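Local coordinates for type II restriction enzyme NlaIV (Neisseria lactamica, PDB 6QM2), which cuts double-stranded DNA at the sequence 5'-GGNNCC-3', cleaving after the third base to leave blunt ends with 5'-phosphates, at residues 44-49 against 130-135; 51-56 against 126-131; 92-95 against 101-104; 144-149 against 175-180. All coordinates share one frame; numbering follows the deposited sequence.

Contact 1 (44-49 against 130-135); sequences DVVGNI and YDMDDN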
loop_
_atom_site.group_PDB
_atom_site.type_symbol
_atom_site.label_atom_id
_atom_site.label_comp_id
_atom_site.label_asym_id
_atom_site.label_seq_id
_atom_site.Cartn_x
_atom_site.Cartn_y
_atom_site.Cartn_z
ATOM N N ASP A 44 -7.228 -0.127 -0.249
ATOM C CA ASP A 44 -6.453 0.917 -0.946
ATOM C C ASP A 44 -5.870 0.495 -2.312
ATOM O O ASP A 44 -5.654 1.348 -3.176
ATOM C CB ASP A 44 -5.333 1.463 -0.038
ATOM C CG ASP A 44 -4.347 0.384 0.419
ATOM O OD1 ASP A 44 -4.711 -0.813 0.444
ATOM O OD2 ASP A 44 -3.205 0.742 0.773
ATOM N N VAL A 45 -5.621 -0.803 -2.500
ATOM C CA VAL A 45 -5.078 -1.342 -3.764
ATOM C C VAL A 45 -6.067 -1.243 -4.941
ATOM O O VAL A 45 -5.638 -1.161 -6.094
ATOM C CB VAL A 45 -4.578 -2.809 -3.581
ATOM C CG1 VAL A 45 -4.217 -3.482 -4.907
ATOM C CG2 VAL A 45 -3.377 -2.839 -2.646
ATOM N N VAL A 46 -7.373 -1.226 -4.658
ATOM C CA VAL A 46 -8.399 -1.225 -5.715
ATOM C C VAL A 46 -8.278 0.013 -6.610
ATOM O O VAL A 46 -8.232 -0.118 -7.829
ATOM C CB VAL A 46 -9.840 -1.332 -5.148
ATOM C CG1 VAL A 46 -10.884 -1.228 -6.264
ATOM C CG2 VAL A 46 -10.020 -2.637 -4.380
ATOM N N GLY A 47 -8.203 1.196 -6.001
ATOM C CA GLY A 47 -8.091 2.464 -6.738
ATOM C C GLY A 47 -6.911 2.564 -7.697
ATOM O O GLY A 47 -7.051 3.098 -8.800
ATOM N N ASN A 48 -5.756 2.045 -7.279
ATOM C CA ASN A 48 -4.540 2.045 -8.113
ATOM C C ASN A 48 -4.603 1.053 -9.277
ATOM O O ASN A 48 -3.917 1.243 -10.287
ATOM C CB ASN A 48 -3.298 1.725 -7.267
ATOM C CG ASN A 48 -3.032 2.760 -6.186
ATOM O OD1 ASN A 48 -3.293 3.954 -6.360
ATOM N ND2 ASN A 48 -2.498 2.302 -5.059
ATOM N N ILE A 49 -5.415 0.005 -9.125
ATOM C CA ILE A 49 -5.479 -1.097 -10.081
ATOM C C ILE A 49 -6.603 -0.971 -11.120
ATOM O O ILE A 49 -6.539 -1.637 -12.152
ATOM C CB ILE A 49 -5.524 -2.466 -9.332
ATOM C CG1 ILE A 49 -4.666 -3.506 -10.057
ATOM C CG2 ILE A 49 -6.944 -2.988 -9.121
ATOM C CD1 ILE A 49 -3.173 -3.298 -9.880
ATOM N N TYR A 130 -16.103 2.995 -6.981
ATOM C CA TYR A 130 -16.082 1.565 -6.632
ATOM C C TYR A 130 -16.514 1.284 -5.192
ATOM O O TYR A 130 -16.638 2.199 -4.376
ATOM C CB TYR A 130 -14.699 0.953 -6.906
ATOM C CG TYR A 130 -13.587 1.369 -5.960
ATOM C CD1 TYR A 130 -13.386 0.703 -4.752
ATOM C CD2 TYR A 130 -12.714 2.403 -6.291
ATOM C CE1 TYR A 130 -12.363 1.072 -3.889
ATOM C CE2 TYR A 130 -11.686 2.776 -5.436
ATOM C CZ TYR A 130 -11.516 2.108 -4.236
ATOM O OH TYR A 130 -10.499 2.471 -3.385
ATOM N N ASP A 131 -16.739 0.000 -4.906
ATOM C CA ASP A 131 -17.107 -0.482 -3.566
ATOM C C ASP A 131 -16.593 -1.907 -3.374
ATOM O O ASP A 131 -16.699 -2.725 -4.288
ATOM C CB ASP A 131 -18.632 -0.449 -3.393
ATOM C CG ASP A 131 -19.079 -0.796 -1.975
ATOM O OD1 ASP A 131 -19.023 -1.986 -1.593
ATOM O OD2 ASP A 131 -19.512 0.124 -1.248
ATOM N N MET A 132 -16.041 -2.195 -2.191
ATOM C CA MET A 132 -15.646 -3.559 -1.817
ATOM C C MET A 132 -16.324 -3.956 -0.504
ATOM O O MET A 132 -16.163 -3.274 0.513
ATOM C CB MET A 132 -14.125 -3.685 -1.689
ATOM C CG MET A 132 -13.646 -5.131 -1.638
ATOM S SD MET A 132 -11.864 -5.368 -1.822
ATOM C CE MET A 132 -11.281 -4.837 -0.216
ATOM N N ASP A 133 -17.079 -5.058 -0.542
ATOM C CA ASP A 133 -17.778 -5.599 0.640
ATOM C C ASP A 133 -16.813 -6.347 1.583
ATOM O O ASP A 133 -15.601 -6.377 1.343
ATOM C CB ASP A 133 -18.991 -6.472 0.218
ATOM C CG ASP A 133 -18.606 -7.740 -0.572
ATOM O OD1 ASP A 133 -17.459 -8.232 -0.474
ATOM O OD2 ASP A 133 -19.484 -8.254 -1.302
ATOM N N ASP A 134 -17.350 -6.943 2.649
ATOM C CA ASP A 134 -16.537 -7.682 3.628
ATOM C C ASP A 134 -15.933 -8.976 3.062
ATOM O O ASP A 134 -14.832 -9.372 3.459
ATOM C CB ASP A 134 -17.358 -7.987 4.885
ATOM C CG ASP A 134 -17.855 -6.727 5.579
ATOM O OD1 ASP A 134 -17.019 -5.862 5.914
ATOM O OD2 ASP A 134 -19.081 -6.598 5.781
ATOM N N ASN A 135 -16.648 -9.620 2.136
ATOM C CA ASN A 135 -16.160 -10.833 1.455
ATOM C C ASN A 135 -15.090 -10.575 0.384
ATOM O O ASN A 135 -14.463 -11.522 -0.091
ATOM C CB ASN A 135 -17.330 -11.612 0.826
ATOM C CG ASN A 135 -18.173 -12.338 1.860
ATOM O OD1 ASN A 135 -17.664 -13.156 2.630
ATOM N ND2 ASN A 135 -19.472 -12.055 1.875
#
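The phenol ring of Y130 carries V46 on one of its faces and borders on the backbone of G47. The methyl CG1 of V46 stands over the face, 3.6 Å from the ring centroid and only 15° off the ring normal, which makes this a CH-pi contact; the methyl is displaced toward the CD1-CE1 side of the ring. At the phenol end the approach comes from G47, whose CA is 3.8 Å from Y130 CE2 and oblique to the ring. The hydroxyl stays beside the helix backbone: Y130 OH and G47 N are 3.7 Å apart, a distance of packing.

Valine suits this place because its two methyls diverge. CG1 is anti to the backbone N (chi1 176°) and goes to the tyrosine, while CG2 touches M132 SD at 4.2 Å. M132 extends through its first two torsions, which brings SD to that methyl; the bend comes only beyond the sulfur and turns CE. At G47 it is the backbone itself, through N and CA, that borders the phenol end of the ring. No hydrogen bond spans the two segments; the contact is mainly apolar packing, and Y130, V46 and M132 are all buried.

Helix 44-49 runs roughly against strand 130-132, their axes 9.6 Å apart. V138 of the adjoining strand 138-147 touches both V46 and M132, and I29 of strand 27-33 also packs on V46. Across the sheet, Y130 leans on A93 and N95 of strand 88-95, while V45 and I49 of the same helix pack on Q42 and V40 of the second subunit.

Contact 2 (51-56 against 126-131); sequences QEWLGG and LIFGYD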
loop_
_atom_site.group_PDB
_atom_site.type_symbol
_atom_site.label_atom_id
_atom_site.label_comp_id
_atom_site.label_asym_id
_atom_site.label_seq_id
_atom_site.Cartn_x
_atom_site.Cartn_y
_atom_site.Cartn_z
ATOM N N GLN A 51 -7.164 1.650 -12.958
ATOM C CA GLN A 51 -6.440 2.253 -14.081
ATOM C C GLN A 51 -5.706 1.192 -14.918
ATOM O O GLN A 51 -5.761 1.222 -16.147
ATOM C CB GLN A 51 -5.458 3.322 -13.573
ATOM C CG GLN A 51 -4.783 4.134 -14.674
ATOM C CD GLN A 51 -3.929 5.273 -14.145
ATOM O OE1 GLN A 51 -4.309 5.973 -13.201
ATOM N NE2 GLN A 51 -2.767 5.472 -14.763
ATOM N N GLU A 52 -5.046 0.251 -14.240
ATOM C CA GLU A 52 -4.323 -0.838 -14.910
ATOM C C GLU A 52 -5.297 -1.760 -15.648
ATOM O O GLU A 52 -4.993 -2.250 -16.737
ATOM C CB GLU A 52 -3.505 -1.677 -13.909
ATOM C CG GLU A 52 -2.547 -0.915 -12.995
ATOM C CD GLU A 52 -1.504 -0.124 -13.754
ATOM O OE1 GLU A 52 -0.562 -0.749 -14.282
ATOM O OE2 GLU A 52 -1.624 1.120 -13.810
ATOM N N TRP A 53 -6.454 -1.998 -15.032
ATOM C CA TRP A 53 -7.502 -2.853 -15.593
ATOM C C TRP A 53 -8.102 -2.294 -16.875
ATOM O O TRP A 53 -8.341 -3.047 -17.821
ATOM C CB TRP A 53 -8.614 -3.083 -14.561
ATOM C CG TRP A 53 -9.787 -3.849 -15.086
ATOM C CD1 TRP A 53 -9.945 -5.203 -15.090
ATOM C CD2 TRP A 53 -10.965 -3.305 -15.686
ATOM N NE1 TRP A 53 -11.151 -5.536 -15.653
ATOM C CE2 TRP A 53 -11.798 -4.390 -16.029
ATOM C CE3 TRP A 53 -11.396 -2.003 -15.971
ATOM C CZ2 TRP A 53 -13.046 -4.215 -16.638
ATOM C CZ3 TRP A 53 -12.642 -1.828 -16.577
ATOM C CH2 TRP A 53 -13.450 -2.931 -16.905
ATOM N N LEU A 54 -8.371 -0.989 -16.898
ATOM C CA LEU A 54 -8.842 -0.334 -18.117
ATOM C C LEU A 54 -7.798 -0.481 -19.220
ATOM O O LEU A 54 -8.147 -0.727 -20.370
ATOM C CB LEU A 54 -9.157 1.140 -17.881
ATOM C CG LEU A 54 -9.940 1.808 -19.014
ATOM C CD1 LEU A 54 -11.396 1.368 -19.001
ATOM C CD2 LEU A 54 -9.846 3.320 -18.916
ATOM N N GLY A 55 -6.523 -0.345 -18.854
ATOM C CA GLY A 55 -5.405 -0.674 -19.740
ATOM C C GLY A 55 -5.541 -2.050 -20.371
ATOM O O GLY A 55 -5.447 -2.189 -21.588
ATOM N N GLY A 56 -5.785 -3.060 -19.540
ATOM C CA GLY A 56 -6.019 -4.425 -20.012
ATOM C C GLY A 56 -7.280 -4.587 -20.847
ATOM O O GLY A 56 -7.292 -5.360 -21.800
ATOM N N LEU A 126 -12.475 9.655 -16.839
ATOM C CA LEU A 126 -13.298 8.465 -16.634
ATOM C C LEU A 126 -13.162 8.079 -15.167
ATOM O O LEU A 126 -12.109 7.593 -14.750
ATOM C CB LEU A 126 -12.847 7.319 -17.545
ATOM C CG LEU A 126 -13.655 6.013 -17.494
ATOM C CD1 LEU A 126 -15.072 6.225 -18.004
ATOM C CD2 LEU A 126 -12.952 4.925 -18.293
ATOM N N ILE A 127 -14.225 8.298 -14.394
ATOM C CA ILE A 127 -14.179 8.149 -12.936
ATOM C C ILE A 127 -14.989 6.935 -12.467
ATOM O O ILE A 127 -16.201 6.894 -12.652
ATOM C CB ILE A 127 -14.697 9.418 -12.223
ATOM C CG1 ILE A 127 -14.015 10.675 -12.788
ATOM C CG2 ILE A 127 -14.446 9.319 -10.722
ATOM C CD1 ILE A 127 -14.590 11.980 -12.278
ATOM N N PHE A 128 -14.311 5.972 -11.840
ATOM C CA PHE A 128 -14.955 4.784 -11.262
ATOM C C PHE A 128 -15.262 4.993 -9.776
ATOM O O PHE A 128 -14.341 5.098 -8.962
ATOM C CB PHE A 128 -14.045 3.557 -11.390
ATOM C CG PHE A 128 -13.800 3.117 -12.804
ATOM C CD1 PHE A 128 -12.855 3.763 -13.595
ATOM C CD2 PHE A 128 -14.484 2.030 -13.335
ATOM C CE1 PHE A 128 -12.617 3.348 -14.896
ATOM C CE2 PHE A 128 -14.251 1.610 -14.634
ATOM C CZ PHE A 128 -13.315 2.269 -15.415
ATOM N N GLY A 129 -16.546 5.050 -9.427
ATOM C CA GLY A 129 -16.979 5.010 -8.027
ATOM C C GLY A 129 -17.146 3.566 -7.586
ATOM O O GLY A 129 -18.206 2.977 -7.795
ATOM N N TYR A 130 -16.103 2.995 -6.981
ATOM C CA TYR A 130 -16.082 1.565 -6.632
ATOM C C TYR A 130 -16.514 1.284 -5.192
ATOM O O TYR A 130 -16.638 2.199 -4.376
ATOM C CB TYR A 130 -14.699 0.953 -6.906
ATOM C CG TYR A 130 -13.587 1.369 -5.960
ATOM C CD1 TYR A 130 -13.386 0.703 -4.752
ATOM C CD2 TYR A 130 -12.714 2.403 -6.291
ATOM C CE1 TYR A 130 -12.363 1.072 -3.889
ATOM C CE2 TYR A 130 -11.686 2.776 -5.436
ATOM C CZ TYR A 130 -11.516 2.108 -4.236
ATOM O OH TYR A 130 -10.499 2.471 -3.385
ATOM N N ASP A 131 -16.739 0.000 -4.906
ATOM C CA ASP A 131 -17.107 -0.482 -3.566
ATOM C C ASP A 131 -16.593 -1.907 -3.374
ATOM O O ASP A 131 -16.699 -2.725 -4.288
ATOM C CB ASP A 131 -18.632 -0.449 -3.393
ATOM C CG ASP A 131 -19.079 -0.796 -1.975
ATOM O OD1 ASP A 131 -19.023 -1.986 -1.593
ATOM O OD2 ASP A 131 -19.512 0.124 -1.248
#
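W53 and L54 belong to a helical segment, 51-56, whose axis crosses that of strand 126-131 at 119°, with 11.2 Å between the two at their closest. That spacing is bridged by side chains alone. The helix backbone keeps its own bonds, G55 N to Q51 O and G56 N to E52 O, and the strand sends L126 and F128, two residues apart and therefore on the same side of the sheet, toward the helix.

L54 does most of the touching. With chi1 at -167° the fork extends away from the backbone N and out to the strand. There CD2 meets L126 CD2 at 3.6 Å, methyl against methyl, while CD1 comes to the edge of the F128 ring, near its plane, 4.2 Å from CZ. A branched leucine suits position 54, where its two methyls meet different partners in a buried, apolar seam; L126 answers with CD2 alone.

Such a helix laid on the central mixed sheet is in keeping with the alpha/beta core of the PD-(D/E)XK nucleases, the clan to which this enzyme belongs. V91 of the neighbouring strand 88-95 touches both L54 and F128, and L16 of helix 9-18 closes on L54 and L126.

W53 contributes the far corner of its indole, CZ3, which lies 4.3 Å from F128 CE2 in an oblique meeting of the two aromatic groups. A residue this long can serve two neighbours: while its six-membered ring reaches the sheet, its NE1 is hydrogen-bonded to the carbonyl oxygens of L33 and V36 of the second subunit.

Contact 3 (92-95 against 101-104); sequences KAFN and GFDI. With K (potassium ion), chain C.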
loop_
_atom_site.group_PDB
_atom_site.type_symbol
_atom_site.label_atom_id
_atom_site.label_comp_id
_atom_site.label_asym_id
_atom_site.label_seq_id
_atom_site.Cartn_x
_atom_site.Cartn_y
_atom_site.Cartn_z
ATOM N N LYS A 92 -9.699 7.830 -13.002
ATOM C CA LYS A 92 -9.751 8.091 -11.563
ATOM C C LYS A 92 -10.663 7.082 -10.878
ATOM O O LYS A 92 -11.653 6.626 -11.456
ATOM C CB LYS A 92 -10.263 9.510 -11.293
ATOM C CG LYS A 92 -9.330 10.620 -11.750
ATOM C CD LYS A 92 -7.982 10.503 -11.067
ATOM C CE LYS A 92 -7.165 11.772 -11.158
ATOM N NZ LYS A 92 -5.988 11.634 -10.265
ATOM N N ALA A 93 -10.316 6.737 -9.641
ATOM C CA ALA A 93 -11.100 5.799 -8.846
ATOM C C ALA A 93 -11.147 6.245 -7.392
ATOM O O ALA A 93 -10.148 6.725 -6.845
ATOM C CB ALA A 93 -10.518 4.402 -8.955
ATOM N N PHE A 94 -12.322 6.099 -6.784
ATOM C CA PHE A 94 -12.505 6.367 -5.362
ATOM C C PHE A 94 -13.567 5.442 -4.778
ATOM O O PHE A 94 -14.491 5.021 -5.482
ATOM C CB PHE A 94 -12.874 7.839 -5.124
ATOM C CG PHE A 94 -14.260 8.214 -5.587
ATOM C CD1 PHE A 94 -14.532 8.394 -6.936
ATOM C CD2 PHE A 94 -15.290 8.402 -4.671
ATOM C CE1 PHE A 94 -15.805 8.747 -7.365
ATOM C CE2 PHE A 94 -16.565 8.755 -5.093
ATOM C CZ PHE A 94 -16.823 8.928 -6.444
ATOM N N ASN A 95 -13.416 5.118 -3.495
ATOM C CA ASN A 95 -14.403 4.322 -2.779
ATOM C C ASN A 95 -15.683 5.148 -2.661
ATOM O O ASN A 95 -15.665 6.235 -2.083
ATOM C CB ASN A 95 -13.884 3.931 -1.393
ATOM C CG ASN A 95 -14.854 3.043 -0.638
ATOM O OD1 ASN A 95 -15.632 3.522 0.182
ATOM N ND2 ASN A 95 -14.831 1.747 -0.933
ATOM N N GLY A 101 -11.385 10.775 -3.025
ATOM C CA GLY A 101 -10.057 10.867 -2.419
ATOM C C GLY A 101 -8.912 11.157 -3.376
ATOM O O GLY A 101 -7.779 11.370 -2.933
ATOM N N PHE A 102 -9.193 11.154 -4.679
ATOM C CA PHE A 102 -8.163 11.418 -5.695
ATOM C C PHE A 102 -7.831 12.903 -5.790
ATOM O O PHE A 102 -8.609 13.755 -5.361
ATOM C CB PHE A 102 -8.553 10.854 -7.078
ATOM C CG PHE A 102 -9.793 11.474 -7.689
ATOM C CD1 PHE A 102 -9.722 12.675 -8.396
ATOM C CD2 PHE A 102 -11.027 10.831 -7.594
ATOM C CE1 PHE A 102 -10.859 13.232 -8.963
ATOM C CE2 PHE A 102 -12.166 11.386 -8.162
ATOM C CZ PHE A 102 -12.082 12.585 -8.848
ATOM N N ASP A 103 -6.662 13.186 -6.354
ATOM C CA ASP A 103 -6.207 14.548 -6.613
ATOM C C ASP A 103 -6.286 14.832 -8.112
ATOM O O ASP A 103 -6.179 13.918 -8.928
ATOM C CB ASP A 103 -4.763 14.718 -6.130
ATOM C CG ASP A 103 -4.606 14.435 -4.643
ATOM O OD1 ASP A 103 -5.345 15.040 -3.833
ATOM O OD2 ASP A 103 -3.734 13.610 -4.289
ATOM N N ILE A 104 -6.468 16.098 -8.469
ATOM C CA ILE A 104 -6.446 16.508 -9.869
ATOM C C ILE A 104 -4.980 16.619 -10.297
ATOM O O ILE A 104 -4.527 15.869 -11.164
ATOM C CB ILE A 104 -7.205 17.841 -10.106
ATOM C CG1 ILE A 104 -8.635 17.779 -9.540
ATOM C CG2 ILE A 104 -7.232 18.191 -11.590
ATOM C CD1 ILE A 104 -9.422 16.546 -9.927
HETATM K K K C . -2.791 13.211 -11.888
HETATM O O HOH W 1 -4.813 11.309 -7.155
HETATM O O HOH W 2 -2.005 14.276 -9.058
#
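K92 starts its aliphatic chain over one face of F102 and carries it past the rim, where the amine takes hold of the backbone. In sequence E90 and K92 match the E-x-K portion of the PD-(D/E)XK motif, consistent with a place at the active-site edge of the sheet. A potassium ion lies beside the loop, bound by E90 OE2, by the carbonyl oxygen of I104 at 3.3 Å and by a water.

K92 CB sits over the centre of the F102 ring, 4.0 Å from its centroid and 9° off the normal, as a CH-pi contact. CG also lies over that face, and the bend at chi2 (-59°) turns CD out to the CG-CD1 rim. Beyond it NZ donates to D103 O at 2.7 Å, nearly in line with the carbonyl (169° at the oxygen). A water accepts from D103 N at 2.8 Å and, weakly, from K92 NZ. The D103 carboxylate is engaged otherwise, in a salt bridge with R173.

Lysine joins an apolar stem, which suits the ring, to an amine that can reach the carbonyl beyond it. F94, also on strand 92-95, comes to the rim of that ring near its plane, its CD1 4.0 Å from F102 CE2.

Contact 4 (144-149 against 175-180); sequences WLKKVW and GVWYSI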
loop_
_atom_site.group_PDB
_atom_site.type_symbol
_atom_site.label_atom_id
_atom_site.label_comp_id
_atom_site.label_asym_id
_atom_site.label_seq_id
_atom_site.Cartn_x
_atom_site.Cartn_y
_atom_site.Cartn_z
ATOM N N TRP A 144 -18.552 7.740 -14.329
ATOM C CA TRP A 144 -18.719 9.079 -14.896
ATOM C C TRP A 144 -17.679 9.364 -15.972
ATOM O O TRP A 144 -16.569 8.827 -15.931
ATOM C CB TRP A 144 -18.564 10.150 -13.817
ATOM C CG TRP A 144 -19.594 10.151 -12.732
ATOM C CD1 TRP A 144 -20.821 10.748 -12.766
ATOM C CD2 TRP A 144 -19.462 9.574 -11.428
ATOM N NE1 TRP A 144 -21.470 10.566 -11.568
ATOM C CE2 TRP A 144 -20.660 9.847 -10.729
ATOM C CE3 TRP A 144 -18.453 8.844 -10.784
ATOM C CZ2 TRP A 144 -20.876 9.416 -9.416
ATOM C CZ3 TRP A 144 -18.668 8.416 -9.476
ATOM C CH2 TRP A 144 -19.870 8.706 -8.806
ATOM N N LEU A 145 -18.062 10.212 -16.927
ATOM C CA LEU A 145 -17.129 10.842 -17.862
ATOM C C LEU A 145 -17.327 12.346 -17.737
ATOM O O LEU A 145 -18.381 12.869 -18.109
ATOM C CB LEU A 145 -17.381 10.380 -19.301
ATOM C CG LEU A 145 -16.312 10.789 -20.325
ATOM C CD1 LEU A 145 -15.001 10.047 -20.088
ATOM C CD2 LEU A 145 -16.808 10.546 -21.739
ATOM N N LYS A 146 -16.326 13.031 -17.188
ATOM C CA LYS A 146 -16.432 14.457 -16.871
ATOM C C LYS A 146 -15.177 15.218 -17.298
ATOM O O LYS A 146 -14.112 14.624 -17.484
ATOM C CB LYS A 146 -16.653 14.641 -15.364
ATOM C CG LYS A 146 -17.928 14.013 -14.806
ATOM C CD LYS A 146 -19.107 14.976 -14.854
ATOM C CE LYS A 146 -20.435 14.237 -14.890
ATOM N NZ LYS A 146 -21.580 15.186 -14.850
ATOM N N LYS A 147 -15.323 16.533 -17.464
ATOM C CA LYS A 147 -14.185 17.446 -17.649
ATOM C C LYS A 147 -13.668 17.894 -16.283
ATOM O O LYS A 147 -14.378 17.782 -15.285
ATOM C CB LYS A 147 -14.586 18.673 -18.488
ATOM C CG LYS A 147 -14.323 18.543 -19.984
ATOM C CD LYS A 147 -15.143 17.438 -20.635
ATOM C CE LYS A 147 -14.966 17.431 -22.149
ATOM N NZ LYS A 147 -13.563 17.175 -22.580
ATOM N N VAL A 148 -12.439 18.410 -16.245
ATOM C CA VAL A 148 -11.824 18.891 -14.989
ATOM C C VAL A 148 -12.656 19.978 -14.294
ATOM O O VAL A 148 -12.742 20.003 -13.071
ATOM C CB VAL A 148 -10.361 19.388 -15.199
ATOM C CG1 VAL A 148 -10.299 20.680 -16.014
ATOM C CG2 VAL A 148 -9.650 19.567 -13.863
ATOM N N TRP A 149 -13.265 20.858 -15.085
ATOM C CA TRP A 149 -14.112 21.940 -14.560
ATOM C C TRP A 149 -15.434 21.433 -13.962
ATOM O O TRP A 149 -16.005 22.087 -13.093
ATOM C CB TRP A 149 -14.356 23.055 -15.611
ATOM C CG TRP A 149 -14.796 22.617 -16.998
ATOM C CD1 TRP A 149 -13.983 22.300 -18.060
ATOM C CD2 TRP A 149 -16.139 22.486 -17.476
ATOM N NE1 TRP A 149 -14.736 21.955 -19.153
ATOM C CE2 TRP A 149 -16.063 22.063 -18.826
ATOM C CE3 TRP A 149 -17.401 22.672 -16.892
ATOM C CZ2 TRP A 149 -17.205 21.827 -19.605
ATOM C CZ3 TRP A 149 -18.542 22.434 -17.668
ATOM C CH2 TRP A 149 -18.431 22.018 -19.011
ATOM N N GLY A 175 -14.329 18.433 -6.034
ATOM C CA GLY A 175 -15.550 18.594 -5.254
ATOM C C GLY A 175 -16.422 17.352 -5.339
ATOM O O GLY A 175 -16.022 16.334 -5.906
ATOM N N VAL A 176 -17.614 17.446 -4.753
ATOM C CA VAL A 176 -18.613 16.377 -4.801
ATOM C C VAL A 176 -19.676 16.775 -5.828
ATOM O O VAL A 176 -20.720 17.346 -5.499
ATOM C CB VAL A 176 -19.228 16.104 -3.412
ATOM C CG1 VAL A 176 -20.195 14.932 -3.484
ATOM C CG2 VAL A 176 -18.127 15.821 -2.395
ATOM N N TRP A 177 -19.362 16.473 -7.082
ATOM C CA TRP A 177 -20.190 16.816 -8.243
ATOM C C TRP A 177 -21.500 16.016 -8.309
ATOM O O TRP A 177 -22.518 16.526 -8.782
ATOM C CB TRP A 177 -19.378 16.620 -9.543
ATOM C CG TRP A 177 -19.062 15.178 -9.858
ATOM C CD1 TRP A 177 -19.831 14.318 -10.586
ATOM C CD2 TRP A 177 -17.910 14.426 -9.437
ATOM N NE1 TRP A 177 -19.235 13.085 -10.647
ATOM C CE2 TRP A 177 -18.054 13.120 -9.952
ATOM C CE3 TRP A 177 -16.768 14.731 -8.680
ATOM C CZ2 TRP A 177 -17.100 12.114 -9.734
ATOM C CZ3 TRP A 177 -15.820 13.729 -8.461
ATOM C CH2 TRP A 177 -15.994 12.437 -8.990
ATOM N N TYR A 178 -21.455 14.768 -7.836
ATOM C CA TYR A 178 -22.583 13.823 -7.949
ATOM C C TYR A 178 -23.759 14.046 -6.989
ATOM O O TYR A 178 -24.868 13.595 -7.282
ATOM C CB TYR A 178 -22.101 12.356 -7.840
ATOM C CG TYR A 178 -21.243 12.021 -6.630
ATOM C CD1 TYR A 178 -21.806 11.880 -5.358
ATOM C CD2 TYR A 178 -19.865 11.829 -6.760
ATOM C CE1 TYR A 178 -21.021 11.571 -4.254
ATOM C CE2 TYR A 178 -19.071 11.522 -5.661
ATOM C CZ TYR A 178 -19.652 11.391 -4.413
ATOM O OH TYR A 178 -18.870 11.086 -3.324
ATOM N N SER A 179 -23.518 14.729 -5.868
ATOM C CA SER A 179 -24.527 14.907 -4.821
ATOM C C SER A 179 -25.714 15.747 -5.290
ATOM O O SER A 179 -25.530 16.845 -5.820
ATOM C CB SER A 179 -23.902 15.564 -3.585
ATOM O OG SER A 179 -23.374 16.843 -3.892
ATOM N N ILE A 180 -26.923 15.215 -5.098
ATOM C CA ILE A 180 -28.173 15.946 -5.398
ATOM C C ILE A 180 -28.439 17.078 -4.383
ATOM O O ILE A 180 -29.165 18.030 -4.689
ATOM C CB ILE A 180 -29.389 14.976 -5.483
ATOM C CG1 ILE A 180 -30.570 15.639 -6.213
ATOM C CG2 ILE A 180 -29.805 14.464 -4.102
ATOM C CD1 ILE A 180 -31.687 14.682 -6.577
#
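Aromatic pairing dominates, with W144 at the centre of a cluster completed by W177 and Y178. The edge of W177 points at the face of W144 in a T-shaped arrangement: the planes stand at 82° and the five-membered rings have centroids 4.5 Å apart. NE1 leads that edge, 3.3 Å above the W144 plane, an approach consistent with an N-H directed at the pi cloud. The two indole nitrogens are both donors and form no hydrogen bond with each other. Y178 relates to W144 differently. Their planes are near parallel, at 19°, but slid so far apart that the rings hardly overlap.

Apolar touches fill in around these pairs. W177 CZ2 reaches W144 CE3 at 3.7 Å, and Y178 CB meets W144 CZ2 at 3.6 Å. Y178 CG is wedged between its backbone N and carbonyl carbon (chi1 52°), which folds the ring back beside the six-membered ring of W144. K146 takes a smaller part: its CE is 4.3 Å from W177 CD1, an aliphatic touch from the lysine stem.

Charge enters from R96, in a cation-pi contact with Y178, while I127 of strand 124-132 lies against both tryptophans. Tryptophan and tyrosine suit this junction because their broad faces and edges can span the 9.3 Å between W144 CA on edge strand 138-147 and Y178 CA on the irregular loop. Since no hydrogen bond spans the two segments, the loop's attachment here depends on ring shape and orientation.

Overall arrangement
Contacts 1 and 2 are buried and share helix 44-60 and strand 124-132, packing two parts of one helix, about two turns apart, on one strand; the same helix faces the second subunit at both. Contacts 3 and 4 are less enclosed and tie irregular loops to sheet strands. Strand 124-132 lies between the strands they use, with backbone hydrogen bonds to K92 on one side and W144 on the other, while F94 packs on Y178 and W144. Chemistry follows place: aliphatic and aromatic packing in the core, an aromatic cluster of edge-to-face and slid-apart rings at the partly exposed sheet edge, and in contact 3 alone a hydrogen bond across the segments, with water and potassium nearby.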